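Local coordinates for LPP20 lipofamily protein (Helicobacter pylori R046Wa, PDB 4KZS) that is of unknown function but is a secreted protein of a human pathogen, possibly connected with the outer membrane and its Tol-Pal system, at residues Gln34-Asp39 and Thr97-Asn102; Leu73-Leu78 and Glu151-Ala156; Gly109-Tyr114 and Tyr157-Gly162; Lys138-Leu143 and Glu168-Gln173; Ala145-Ile150 and Gly162-Tyr167. All coordinates share one frame; numbering follows the deposited sequence.

Interaction 1: Gln34-Asp39 and Thr97-Asn102; sequences QKALAD and TRVRIN
Ala-36 turns its methyl group toward strand 94-102 and fits it against Thr-97 and Val-99, two residues on the same side of that strand. Its CB lies 3.4 Å from O of Thr-97 and 4.1 Å from CB of the same residue, so the methyl rests on both main chain and side chain. The threonine presents its carbon branch: with chi1 at -60°, CG2 stands anti to the backbone N and comes within 4.2 Å of CB of Ala-36. The same rotation places OG1 beside the backbone N, where it hydrogen-bonds with OG of Ser-32 one turn earlier on the helix. Val-99 uses one methyl. Its CG2 sits between its own backbone N and carbonyl carbon and approaches O of Ala-36 at 3.7 Å, while CB of Ala-36 is 4.2 Å from the same methyl. Leu-37 starts away from the strand, but the end of its side chain bends back toward Val-99. The axes of the short segments pass 7.4 Å apart at 36°, a closeness consistent with the small alanine. The contact is buried and forms part of the layer between helix 29-53 and the three-stranded antiparallel sheet. Strand 94-102 is the central one, paired on its two sides with strands 19-26 and 84-91, and Val-99 and Ile-101 extend the packing to Leu-40 and Ile-44 further along the helix.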
# COMPACT_ATOMS: atom_id res chain seq x y z
N GLN A 34 20.71 -11.93 11.10
CA GLN A 34 19.30 -11.95 10.68
C GLN A 34 18.38 -12.71 11.62
O GLN A 34 17.28 -12.22 11.91
CB GLN A 34 19.10 -12.43 9.27
CG GLN A 34 19.82 -11.59 8.21
CD GLN A 34 19.55 -10.07 8.27
OE1 GLN A 34 18.43 -9.60 8.58
NE2 GLN A 34 20.57 -9.29 7.93
N LYS A 35 18.82 -13.86 12.14
CA LYS A 35 17.91 -14.67 13.01
C LYS A 35 17.72 -13.81 14.28
O LYS A 35 16.63 -13.76 14.82
CB LYS A 35 18.39 -16.15 13.25
CG LYS A 35 17.50 -17.12 14.12
CD LYS A 35 18.26 -18.33 14.83
CE LYS A 35 17.57 -18.95 16.11
NZ LYS A 35 18.26 -19.94 17.05
N ALA A 36 18.74 -13.06 14.70
CA ALA A 36 18.63 -12.32 15.95
C ALA A 36 17.69 -11.09 15.81
O ALA A 36 16.90 -10.83 16.71
CB ALA A 36 20.01 -11.93 16.44
N LEU A 37 17.72 -10.35 14.70
CA LEU A 37 16.74 -9.26 14.50
C LEU A 37 15.33 -9.79 14.47
O LEU A 37 14.41 -9.26 15.11
CB LEU A 37 16.87 -8.58 13.15
CG LEU A 37 17.91 -7.54 12.83
CD1 LEU A 37 17.29 -6.72 11.72
CD2 LEU A 37 18.20 -6.70 14.06
N ALA A 38 15.14 -10.81 13.63
CA ALA A 38 13.83 -11.40 13.51
C ALA A 38 13.36 -11.65 14.92
O ALA A 38 12.30 -11.18 15.34
CB ALA A 38 13.92 -12.68 12.74
N ASP A 39 14.21 -12.31 15.70
CA ASP A 39 13.80 -12.70 17.02
C ASP A 39 13.53 -11.49 17.88
O ASP A 39 12.66 -11.50 18.75
CB ASP A 39 14.78 -13.66 17.65
CG ASP A 39 14.41 -13.99 19.05
OD1 ASP A 39 13.27 -14.45 19.29
OD2 ASP A 39 15.25 -13.73 19.93
N THR A 97 24.48 -14.40 17.67
CA THR A 97 24.39 -12.93 17.70
C THR A 97 23.26 -12.59 18.69
O THR A 97 22.18 -13.27 18.73
CB THR A 97 24.08 -12.34 16.31
OG1 THR A 97 25.11 -12.71 15.38
CG2 THR A 97 24.04 -10.84 16.32
N ARG A 98 23.50 -11.59 19.52
CA ARG A 98 22.39 -11.11 20.31
C ARG A 98 22.33 -9.58 20.18
O ARG A 98 23.36 -8.94 20.10
CB ARG A 98 22.61 -11.58 21.72
CG ARG A 98 21.61 -11.08 22.73
CD ARG A 98 22.49 -10.84 23.95
NE ARG A 98 21.82 -11.37 25.10
CZ ARG A 98 22.21 -11.18 26.34
NH1 ARG A 98 23.32 -10.51 26.62
NH2 ARG A 98 21.48 -11.70 27.28
N VAL A 99 21.13 -9.03 20.11
CA VAL A 99 20.91 -7.65 19.78
C VAL A 99 19.89 -7.14 20.73
O VAL A 99 19.19 -7.90 21.35
CB VAL A 99 20.30 -7.45 18.38
CG1 VAL A 99 21.25 -7.93 17.32
CG2 VAL A 99 19.06 -8.27 18.24
N ARG A 100 19.88 -5.83 20.90
CA ARG A 100 18.90 -5.18 21.74
C ARG A 100 18.61 -3.79 21.23
O ARG A 100 19.35 -3.24 20.36
CB ARG A 100 19.42 -5.10 23.14
CG ARG A 100 20.64 -4.22 23.27
CD ARG A 100 21.04 -4.15 24.72
NE ARG A 100 22.03 -3.10 24.95
CZ ARG A 100 22.36 -2.64 26.16
NH1 ARG A 100 21.82 -3.16 27.26
NH2 ARG A 100 23.25 -1.70 26.29
N ILE A 101 17.56 -3.20 21.77
CA ILE A 101 17.22 -1.83 21.40
C ILE A 101 16.51 -1.22 22.52
O ILE A 101 15.71 -1.89 23.18
CB ILE A 101 16.30 -1.76 20.19
CG1 ILE A 101 16.15 -0.32 19.74
CG2 ILE A 101 14.93 -2.42 20.46
CD1 ILE A 101 15.70 -0.17 18.28
N ASN A 102 16.82 0.05 22.74
CA ASN A 102 16.18 0.89 23.73
C ASN A 102 14.69 1.04 23.45
O ASN A 102 14.29 1.40 22.37
CB ASN A 102 16.85 2.24 23.66
CG ASN A 102 16.33 3.18 24.70
OD1 ASN A 102 15.28 3.80 24.52
ND2 ASN A 102 17.05 3.30 25.79

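Interaction 2: Leu73-Leu78 and Glu151-Ala156; sequences LKTDDL and ERILKA
The guanidinium of Arg-152 carries CD2 of Leu-73 on one face, the methyl sitting 4.1 Å above the plane and over its centre. From there CD2 is 4.2 Å from CZ of Arg-152, a layering of a hydrocarbon group on a flat cation rather than a polar bond. The arginine chain is bent at chi3 (-30°), which folds the group back beside the loop, and NH1 makes a weak hydrogen bond to OD1 of Asn-72, the residue just before Leu-73. One short piece of loop thus meets both a face and a nitrogen of the same side chain. The apolar half of the contact belongs to Ile-153. Leu-73 reaches it with CG held between the backbone N and the carbonyl carbon (chi1 49°), and both of its methyls take part: CD2 packs 3.6 Å from CG1 of Ile-153, and CD1 lies 3.6 Å from CD1 of Ile-153. The two side chains meet at a slant, each with two carbons engaged. Two residues further on, Thr-75 adds a lighter touch, its CG2 4.2 Å from CD1 of Ile-153. The backbone of this loop is held from helix 29-53, where Asn-49 OD1 accepts from N of Leu-73 and Ser-45 OG from N of Thr-75. Ile-153 also packs on Val-48 of that helix and on Leu-110 of helix 103-121. The loop between helix 29-53 and strand 84-91 thus packs on helix 135-157, joining the N-terminal helix-and-sheet part of the protein to the three-helix bundle.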
# COMPACT_ATOMS: atom_id res chain seq x y z
N LEU A 73 -1.07 -6.92 15.86
CA LEU A 73 -0.13 -6.36 14.88
C LEU A 73 1.23 -6.98 15.07
O LEU A 73 1.70 -7.12 16.19
CB LEU A 73 -0.06 -4.83 15.01
CG LEU A 73 0.13 -4.24 16.41
CD1 LEU A 73 1.60 -4.26 16.77
CD2 LEU A 73 -0.43 -2.83 16.50
N LYS A 74 1.86 -7.38 13.98
CA LYS A 74 3.14 -8.04 14.07
C LYS A 74 4.12 -7.16 13.32
O LYS A 74 3.97 -6.96 12.13
CB LYS A 74 3.08 -9.44 13.47
CG LYS A 74 4.13 -10.37 14.05
CD LYS A 74 3.72 -11.82 13.88
CE LYS A 74 3.92 -12.34 12.46
NZ LYS A 74 5.35 -12.53 12.11
N THR A 75 5.11 -6.62 14.03
CA THR A 75 5.99 -5.63 13.43
C THR A 75 7.00 -6.38 12.57
O THR A 75 7.05 -7.59 12.61
CB THR A 75 6.66 -4.69 14.48
OG1 THR A 75 7.42 -5.45 15.40
CG2 THR A 75 5.65 -3.91 15.32
N ASP A 76 7.73 -5.67 11.72
CA ASP A 76 8.87 -6.26 11.03
C ASP A 76 10.00 -5.22 10.84
O ASP A 76 9.83 -4.07 11.25
CB ASP A 76 8.42 -6.85 9.71
CG ASP A 76 7.59 -5.88 8.92
OD1 ASP A 76 8.06 -4.74 8.74
OD2 ASP A 76 6.48 -6.26 8.48
N ASP A 77 11.13 -5.59 10.23
CA ASP A 77 12.34 -4.71 10.16
C ASP A 77 12.05 -3.31 9.67
O ASP A 77 12.66 -2.35 10.11
CB ASP A 77 13.38 -5.25 9.19
CG ASP A 77 13.65 -6.71 9.38
OD1 ASP A 77 13.02 -7.36 10.25
OD2 ASP A 77 14.53 -7.21 8.66
N LEU A 78 11.16 -3.21 8.69
CA LEU A 78 10.67 -1.93 8.24
C LEU A 78 10.56 -0.96 9.41
O LEU A 78 10.83 0.24 9.24
CB LEU A 78 9.26 -2.10 7.64
CG LEU A 78 9.13 -2.47 6.17
CD1 LEU A 78 10.06 -3.63 5.78
CD2 LEU A 78 7.67 -2.75 5.83
N GLU A 151 0.16 3.86 14.38
CA GLU A 151 -0.45 4.86 15.27
C GLU A 151 -1.12 4.24 16.47
O GLU A 151 -1.12 4.84 17.56
CB GLU A 151 -1.46 5.69 14.54
CG GLU A 151 -2.38 6.44 15.45
CD GLU A 151 -3.43 7.16 14.66
OE1 GLU A 151 -3.06 8.15 13.98
OE2 GLU A 151 -4.61 6.74 14.75
N ARG A 152 -1.68 3.05 16.28
CA ARG A 152 -2.30 2.35 17.39
C ARG A 152 -1.24 2.13 18.47
O ARG A 152 -1.45 2.49 19.64
CB ARG A 152 -2.93 1.03 16.96
CG ARG A 152 -4.28 0.79 17.62
CD ARG A 152 -4.93 -0.53 17.24
NE ARG A 152 -4.60 -1.00 15.90
CZ ARG A 152 -4.44 -2.29 15.57
NH1 ARG A 152 -4.57 -3.27 16.48
NH2 ARG A 152 -4.12 -2.61 14.32
N ILE A 153 -0.08 1.61 18.06
CA ILE A 153 1.03 1.46 18.98
C ILE A 153 1.37 2.76 19.69
O ILE A 153 1.41 2.80 20.93
CB ILE A 153 2.27 0.98 18.25
CG1 ILE A 153 1.92 -0.30 17.50
CG2 ILE A 153 3.39 0.77 19.26
CD1 ILE A 153 3.06 -0.93 16.77
N LEU A 154 1.59 3.82 18.91
CA LEU A 154 2.04 5.09 19.48
C LEU A 154 1.07 5.61 20.52
O LEU A 154 1.50 6.02 21.60
CB LEU A 154 2.25 6.13 18.39
CG LEU A 154 3.49 5.81 17.56
CD1 LEU A 154 3.70 6.81 16.44
CD2 LEU A 154 4.68 5.79 18.49
N LYS A 155 -0.24 5.55 20.23
CA LYS A 155 -1.25 6.02 21.19
C LYS A 155 -1.26 5.15 22.40
O LYS A 155 -1.39 5.66 23.51
CB LYS A 155 -2.67 6.11 20.58
CG LYS A 155 -2.81 7.27 19.60
CD LYS A 155 -4.18 7.93 19.55
CE LYS A 155 -5.16 7.11 18.74
NZ LYS A 155 -6.23 7.99 18.15
N ALA A 156 -1.07 3.85 22.22
CA ALA A 156 -0.97 2.94 23.36
C ALA A 156 0.22 3.20 24.26
O ALA A 156 0.29 2.64 25.34
CB ALA A 156 -0.94 1.49 22.92

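Interaction 3: Gly109-Tyr114 and Tyr157-Gly162; sequences GLRDKY and YSVPVG
Val-161, Tyr-114 and Arg-111 carry this contact, in which the loop joining helices 135-157 and 165-172 of the three-helix bundle runs along helix 103-121. Both methyls of Val-161 are turned to the tyrosine. CG1 makes a CH-pi contact over one face of the ring, 3.8 Å from the centroid of the Tyr-114 ring and 29° off its normal, while CG2 lies nearer the CD1 and CE1 side. The loop is poorly ordered at this valine, so the finer detail is uncertain. Tyr-114 has CG anti to its backbone N (chi1 -177°), which directs the ring toward helix 135-157, where its OH hydrogen-bonds with OE1 of Glu-151, a bond that would limit ring movement against the valine. One turn earlier, Arg-111 starts off to the side, and the bend at chi3 (-81°) brings its guanidinium, inclined to the carbons it meets, over to the loop. Upstream, Ser-158, the first residue to leave helical conformation after helix 135-157, has positive phi in a Schellman motif, and the chain turns into Val-159 and Pro-160. These two residues receive the arginine: NH2 of Arg-111 lies 3.3 Å from CG1 of Val-159 and 3.5 Å from CD of Pro-160.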
# COMPACT_ATOMS: atom_id res chain seq x y z
N GLY A 109 11.62 5.84 16.87
CA GLY A 109 11.68 5.39 15.46
C GLY A 109 10.32 5.10 14.84
O GLY A 109 10.19 5.12 13.61
N LEU A 110 9.29 4.84 15.66
CA LEU A 110 7.95 4.59 15.12
C LEU A 110 7.28 5.91 14.83
O LEU A 110 6.59 6.05 13.83
CB LEU A 110 7.08 3.77 16.08
CG LEU A 110 7.33 2.27 15.99
CD1 LEU A 110 6.40 1.51 16.91
CD2 LEU A 110 7.15 1.83 14.56
N ARG A 111 7.52 6.87 15.72
CA ARG A 111 7.06 8.24 15.56
C ARG A 111 7.61 8.74 14.24
O ARG A 111 6.94 9.45 13.49
CB ARG A 111 7.57 9.06 16.75
CG ARG A 111 7.63 10.56 16.57
CD ARG A 111 8.64 11.16 17.56
NE ARG A 111 8.06 11.32 18.89
CZ ARG A 111 7.31 12.36 19.22
NH1 ARG A 111 7.08 13.30 18.31
NH2 ARG A 111 6.80 12.46 20.45
N ASP A 112 8.82 8.31 13.92
CA ASP A 112 9.46 8.83 12.72
C ASP A 112 8.91 8.25 11.43
O ASP A 112 8.70 8.99 10.48
CB ASP A 112 10.97 8.68 12.80
CG ASP A 112 11.60 9.47 13.96
OD1 ASP A 112 10.93 10.34 14.58
OD2 ASP A 112 12.78 9.22 14.26
N LYS A 113 8.71 6.93 11.40
CA LYS A 113 8.19 6.25 10.22
C LYS A 113 6.73 6.73 10.04
O LYS A 113 6.26 6.91 8.93
CB LYS A 113 8.27 4.73 10.41
CG LYS A 113 7.97 3.86 9.18
CD LYS A 113 8.17 2.36 9.48
CE LYS A 113 7.82 1.44 8.31
NZ LYS A 113 8.70 1.64 7.13
N TYR A 114 6.05 7.01 11.13
CA TYR A 114 4.73 7.59 11.04
C TYR A 114 4.77 8.98 10.39
O TYR A 114 4.17 9.14 9.34
CB TYR A 114 4.10 7.70 12.41
CG TYR A 114 2.72 8.23 12.38
CD1 TYR A 114 2.52 9.57 12.33
CD2 TYR A 114 1.62 7.39 12.44
CE1 TYR A 114 1.25 10.11 12.32
CE2 TYR A 114 0.33 7.90 12.43
CZ TYR A 114 0.15 9.28 12.37
OH TYR A 114 -1.11 9.88 12.36
N TYR A 157 1.17 4.04 23.82
CA TYR A 157 2.33 4.39 24.66
C TYR A 157 2.30 5.85 25.05
O TYR A 157 3.17 6.30 25.76
CB TYR A 157 3.67 4.01 24.00
CG TYR A 157 4.05 2.55 24.16
CD1 TYR A 157 3.71 1.61 23.20
CD2 TYR A 157 4.72 2.10 25.31
CE1 TYR A 157 4.07 0.26 23.35
CE2 TYR A 157 5.07 0.78 25.48
CZ TYR A 157 4.75 -0.15 24.52
OH TYR A 157 5.08 -1.51 24.72
N SER A 158 1.29 6.59 24.58
CA SER A 158 1.09 8.00 24.95
C SER A 158 2.05 8.94 24.25
O SER A 158 2.51 9.91 24.84
CB SER A 158 1.22 8.23 26.46
OG SER A 158 0.20 7.54 27.16
N VAL A 159 2.36 8.64 22.99
CA VAL A 159 3.10 9.56 22.16
C VAL A 159 2.01 10.30 21.39
O VAL A 159 0.91 9.77 21.23
CB VAL A 159 4.03 8.79 21.22
CG1 VAL A 159 4.97 9.74 20.51
CG2 VAL A 159 4.82 7.76 22.00
N PRO A 160 2.29 11.53 20.94
CA PRO A 160 1.22 12.34 20.33
C PRO A 160 0.72 12.00 18.89
O PRO A 160 0.25 10.88 18.64
CB PRO A 160 1.80 13.77 20.43
CG PRO A 160 2.76 13.71 21.58
CD PRO A 160 3.41 12.37 21.38
N VAL A 161 0.75 12.99 18.00
CA VAL A 161 0.42 12.90 16.55
C VAL A 161 -1.08 12.78 16.17
O VAL A 161 -1.46 12.93 14.99
CB VAL A 161 1.31 11.90 15.79
CG1 VAL A 161 0.62 10.54 15.65
CG2 VAL A 161 1.70 12.51 14.43
N GLY A 162 -1.90 12.52 17.18
CA GLY A 162 -3.34 12.77 17.07
C GLY A 162 -4.18 12.14 15.96
O GLY A 162 -4.99 11.25 16.25

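Interaction 4: Lys138-Leu143 and Glu168-Gln173; sequences KSMGDL and EKIYYQ
Met-140 is the first residue of 138-143 to meet 168-173, and it does so at two points along its length. At the root, CB lies 3.9 Å from CD2 and 4.1 Å from CE2 of Tyr-171. Beyond it the chain runs out extended through chi2 and then turns at chi3 (61°), which brings the terminal methyl CE to 4.3 Å from CG2 of Ile-170. The methionine therefore spans two consecutive residues of helix 165-172, and it also packs on Phe-121 of helix 103-121, a place shared by all three helices. Gly-141 follows, and here backbone alone faces the partner. The outer end of Tyr-171 lies along it, with CE2 of the ring 3.7 Å from N of Gly-141 and OH 3.5 Å from CA of Gly-141. Seen from the ring, both the glycine N and the methionine CB approach obliquely. CG of Tyr-171 stands anti to its backbone N (chi1 174°), which sends the ring across the gap between the helices, and Leu-144, one turn on from Met-140, touches it as well, whereas Leu-143 turns to Leu-117 and Phe-121 of helix 103-121 instead. The two short helical segments run nearly antiparallel, at 150°, with axes 10.7 Å apart, and the ring of Tyr-171 spans the distance between them. The contact is largely apolar. Even where the phenol OH and the Gly-141 N come near, they meet carbon, and no polar bond links the two segments, which implies adhesion by van der Waals forces and shape.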
# COMPACT_ATOMS: atom_id res chain seq x y z
N LYS A 138 -3.94 3.58 -4.88
CA LYS A 138 -3.32 2.43 -4.22
C LYS A 138 -2.26 2.90 -3.21
O LYS A 138 -2.16 2.37 -2.12
CB LYS A 138 -2.66 1.53 -5.26
CG LYS A 138 -1.95 0.31 -4.67
CD LYS A 138 -2.93 -0.63 -3.96
CE LYS A 138 -2.33 -1.97 -3.58
NZ LYS A 138 -3.45 -2.96 -3.60
N SER A 139 -1.49 3.91 -3.59
CA SER A 139 -0.46 4.38 -2.71
C SER A 139 -1.12 5.00 -1.50
O SER A 139 -0.80 4.60 -0.39
CB SER A 139 0.54 5.32 -3.42
OG SER A 139 1.38 4.57 -4.33
N MET A 140 -2.09 5.89 -1.68
CA MET A 140 -2.78 6.45 -0.50
C MET A 140 -3.35 5.36 0.39
O MET A 140 -3.28 5.45 1.65
CB MET A 140 -3.87 7.41 -0.88
CG MET A 140 -3.35 8.58 -1.67
SD MET A 140 -4.60 9.80 -2.16
CE MET A 140 -5.22 10.35 -0.59
N GLY A 141 -3.91 4.33 -0.24
CA GLY A 141 -4.45 3.20 0.52
C GLY A 141 -3.38 2.54 1.38
O GLY A 141 -3.57 2.34 2.60
N ASP A 142 -2.25 2.25 0.76
CA ASP A 142 -1.10 1.69 1.48
C ASP A 142 -0.60 2.50 2.70
O ASP A 142 -0.39 1.92 3.78
CB ASP A 142 0.03 1.37 0.52
CG ASP A 142 -0.40 0.37 -0.56
OD1 ASP A 142 -1.12 -0.58 -0.20
OD2 ASP A 142 -0.00 0.55 -1.75
N LEU A 143 -0.41 3.82 2.50
CA LEU A 143 0.10 4.66 3.57
C LEU A 143 -0.82 4.54 4.79
O LEU A 143 -0.37 4.25 5.93
CB LEU A 143 0.22 6.12 3.10
CG LEU A 143 1.03 6.45 1.83
CD1 LEU A 143 1.22 7.95 1.73
CD2 LEU A 143 2.41 5.79 1.76
N GLU A 168 -8.24 10.18 5.99
CA GLU A 168 -9.18 9.17 5.60
C GLU A 168 -10.27 9.82 4.75
O GLU A 168 -10.42 9.49 3.58
CB GLU A 168 -9.72 8.47 6.82
CG GLU A 168 -8.71 7.53 7.43
CD GLU A 168 -8.68 6.16 6.77
OE1 GLU A 168 -7.83 5.33 7.13
OE2 GLU A 168 -9.52 5.90 5.90
N LYS A 169 -10.99 10.77 5.32
CA LYS A 169 -11.93 11.58 4.54
C LYS A 169 -11.41 11.86 3.15
O LYS A 169 -11.95 11.38 2.17
CB LYS A 169 -12.29 12.90 5.25
CG LYS A 169 -13.34 13.71 4.52
CD LYS A 169 -14.71 13.02 4.55
CE LYS A 169 -15.76 13.84 3.79
NZ LYS A 169 -17.15 13.34 3.88
N ILE A 170 -10.34 12.61 3.05
CA ILE A 170 -9.76 12.92 1.73
C ILE A 170 -9.59 11.70 0.84
O ILE A 170 -9.60 11.81 -0.38
CB ILE A 170 -8.41 13.59 1.93
CG1 ILE A 170 -8.62 14.94 2.61
CG2 ILE A 170 -7.67 13.72 0.61
CD1 ILE A 170 -7.35 15.43 3.28
N TYR A 171 -9.41 10.53 1.46
CA TYR A 171 -9.19 9.25 0.75
C TYR A 171 -10.51 8.67 0.24
O TYR A 171 -10.64 8.35 -0.93
CB TYR A 171 -8.51 8.24 1.68
CG TYR A 171 -8.35 6.85 1.11
CD1 TYR A 171 -8.94 5.74 1.72
CD2 TYR A 171 -7.61 6.64 -0.03
CE1 TYR A 171 -8.77 4.46 1.20
CE2 TYR A 171 -7.42 5.37 -0.54
CZ TYR A 171 -8.02 4.28 0.07
OH TYR A 171 -7.82 3.01 -0.47
N TYR A 172 -11.49 8.53 1.12
CA TYR A 172 -12.81 8.05 0.72
C TYR A 172 -13.50 8.98 -0.24
O TYR A 172 -14.23 8.51 -1.13
CB TYR A 172 -13.68 7.65 1.91
CG TYR A 172 -13.19 6.37 2.50
CD1 TYR A 172 -12.93 6.26 3.85
CD2 TYR A 172 -12.93 5.26 1.70
CE1 TYR A 172 -12.45 5.07 4.42
CE2 TYR A 172 -12.44 4.06 2.24
CZ TYR A 172 -12.20 3.99 3.60
OH TYR A 172 -11.70 2.85 4.16
N GLN A 173 -13.21 10.28 -0.16
CA GLN A 173 -13.89 11.18 -1.07
C GLN A 173 -13.21 11.49 -2.38
O GLN A 173 -13.78 12.17 -3.20
CB GLN A 173 -14.39 12.44 -0.39
CG GLN A 173 -13.31 13.38 0.05
CD GLN A 173 -13.87 14.74 0.36
OE1 GLN A 173 -14.01 15.58 -0.52
NE2 GLN A 173 -14.23 14.96 1.62

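Interaction 5: Ala145-Ile150 and Gly162-Tyr167; sequences AKAMPI and GSLENY
The backbones of 145-150 and 162-167 stay well apart, the nearest CA atoms being those of Met-148 and Leu-164 at 7.9 Å, and Leu-164 reaches across from the loop side. The setting is the three-helix bundle: helix 135-157 supplies Ala-147 and Met-148, and Leu-164 stands immediately before helix 165-172. On the first side the helix is kinked at Pro-149, whose N has no hydrogen to give to the turn before. Leu-164 places CG anti to its carbonyl carbon (chi1 -72°), a setting that carries the branched end toward the helix. One methyl, CD1, does the touching. CB of Ala-147 points toward the loop and meets this methyl, and Met-148 touches the same methyl from the next position. The methionine and leucine side chains pass at an angle to each other, the contact falling on CG of the methionine near its root, while the extended chain carries SD and CE away from the leucine. Ala-147 and Leu-164 are buried, and Met-148 lies at the exposed border of the patch. Leu-164 also packs on Tyr-114, which brings helix 103-121 to the same spot. Close by, Tyr-167 sets its ring edge-to-face with those of Tyr-118 and Phe-121, which ties the start of helix 165-172 to helix 103-121 as well. The meeting point itself is small: CD1 of Leu-164 lies 3.9 Å from CB of Ala-147 and 4.0 Å from CG of Met-148.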
# COMPACT_ATOMS: atom_id res chain seq x y z
N ALA A 145 -2.90 2.29 5.43
CA ALA A 145 -2.78 0.97 6.01
C ALA A 145 -1.50 0.73 6.86
O ALA A 145 -1.56 0.00 7.85
CB ALA A 145 -2.87 -0.03 4.91
N LYS A 146 -0.34 1.30 6.49
CA LYS A 146 0.87 1.22 7.34
C LYS A 146 0.69 2.07 8.58
O LYS A 146 0.94 1.61 9.70
CB LYS A 146 2.11 1.71 6.63
CG LYS A 146 2.47 1.07 5.30
CD LYS A 146 3.54 0.02 5.49
CE LYS A 146 4.16 -0.45 4.18
NZ LYS A 146 5.26 -1.44 4.43
N ALA A 147 0.22 3.30 8.39
CA ALA A 147 0.04 4.29 9.47
C ALA A 147 -0.88 3.85 10.61
O ALA A 147 -0.58 4.09 11.79
CB ALA A 147 -0.44 5.64 8.91
N MET A 148 -2.02 3.27 10.29
CA MET A 148 -2.94 3.04 11.38
C MET A 148 -2.40 2.10 12.46
O MET A 148 -2.49 2.38 13.66
CB MET A 148 -4.24 2.52 10.82
CG MET A 148 -5.06 3.61 10.22
SD MET A 148 -6.52 2.90 9.47
CE MET A 148 -7.32 2.23 10.96
N PRO A 149 -1.84 0.96 12.04
CA PRO A 149 -1.22 0.16 13.10
C PRO A 149 -0.11 0.92 13.88
O PRO A 149 -0.11 0.89 15.15
CB PRO A 149 -0.67 -1.06 12.34
CG PRO A 149 -1.45 -1.11 11.06
CD PRO A 149 -1.72 0.33 10.71
N ILE A 150 0.79 1.61 13.15
CA ILE A 150 1.89 2.33 13.82
C ILE A 150 1.24 3.23 14.80
O ILE A 150 1.67 3.33 15.94
CB ILE A 150 2.82 3.10 12.83
CG1 ILE A 150 3.60 2.07 12.00
CG2 ILE A 150 3.75 4.06 13.59
CD1 ILE A 150 4.38 2.60 10.84
N GLY A 162 -1.90 12.52 17.18
CA GLY A 162 -3.34 12.77 17.07
C GLY A 162 -4.18 12.14 15.96
O GLY A 162 -4.99 11.25 16.25
N SER A 163 -4.05 12.60 14.70
CA SER A 163 -5.08 12.21 13.71
C SER A 163 -4.85 11.87 12.23
O SER A 163 -4.15 12.58 11.47
CB SER A 163 -6.27 13.14 13.78
OG SER A 163 -7.31 12.56 13.02
N LEU A 164 -5.52 10.80 11.82
CA LEU A 164 -5.60 10.39 10.42
C LEU A 164 -6.98 10.63 9.85
O LEU A 164 -7.13 10.74 8.64
CB LEU A 164 -5.23 8.92 10.25
CG LEU A 164 -3.74 8.66 10.43
CD1 LEU A 164 -3.47 7.19 10.73
CD2 LEU A 164 -2.97 9.12 9.21
N GLU A 165 -7.98 10.71 10.73
CA GLU A 165 -9.38 10.94 10.35
C GLU A 165 -9.54 11.86 9.15
O GLU A 165 -10.38 11.63 8.27
CB GLU A 165 -10.18 11.51 11.52
CG GLU A 165 -11.47 12.22 11.11
CD GLU A 165 -12.51 12.25 12.20
OE1 GLU A 165 -13.51 13.00 12.02
OE2 GLU A 165 -12.34 11.53 13.21
N ASN A 166 -8.73 12.90 9.10
CA ASN A 166 -8.85 13.87 8.05
C ASN A 166 -8.40 13.33 6.75
O ASN A 166 -8.97 13.63 5.71
CB ASN A 166 -8.01 15.08 8.38
CG ASN A 166 -8.74 16.36 8.09
OD1 ASN A 166 -8.79 16.80 6.94
ND2 ASN A 166 -9.36 16.94 9.14
N TYR A 167 -7.33 12.56 6.80
CA TYR A 167 -6.76 12.01 5.61
C TYR A 167 -7.67 10.95 5.09
O TYR A 167 -7.87 10.83 3.89
CB TYR A 167 -5.44 11.38 5.94
CG TYR A 167 -4.28 12.32 5.84
CD1 TYR A 167 -4.20 13.25 4.81
CD2 TYR A 167 -3.24 12.25 6.74
CE1 TYR A 167 -3.11 14.09 4.70
CE2 TYR A 167 -2.15 13.08 6.64
CZ TYR A 167 -2.09 14.01 5.62
OH TYR A 167 -1.00 14.85 5.49

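Interaction 1 lies in the N-terminal sheet-and-helix part and closes along the chain before interactions 3, 4 and 5 open, all in the three-helix bundle. Interaction 2 pairs a loop of the first part with helix 135-157 of the second; its segments alternate with those of every other contact, interlocking the two parts. Its centre is about 17 Å from that of interaction 1 and about 9 Å from that of interaction 3. Helix 135-157 serves interactions 2, 4 and 5. Interaction 5 is nested within interaction 4, their centres about 10 Å apart, and shares Gly-162 with interaction 3. From interaction 1 to interaction 4 the centres span about 34 Å, consistent with an elongated molecule.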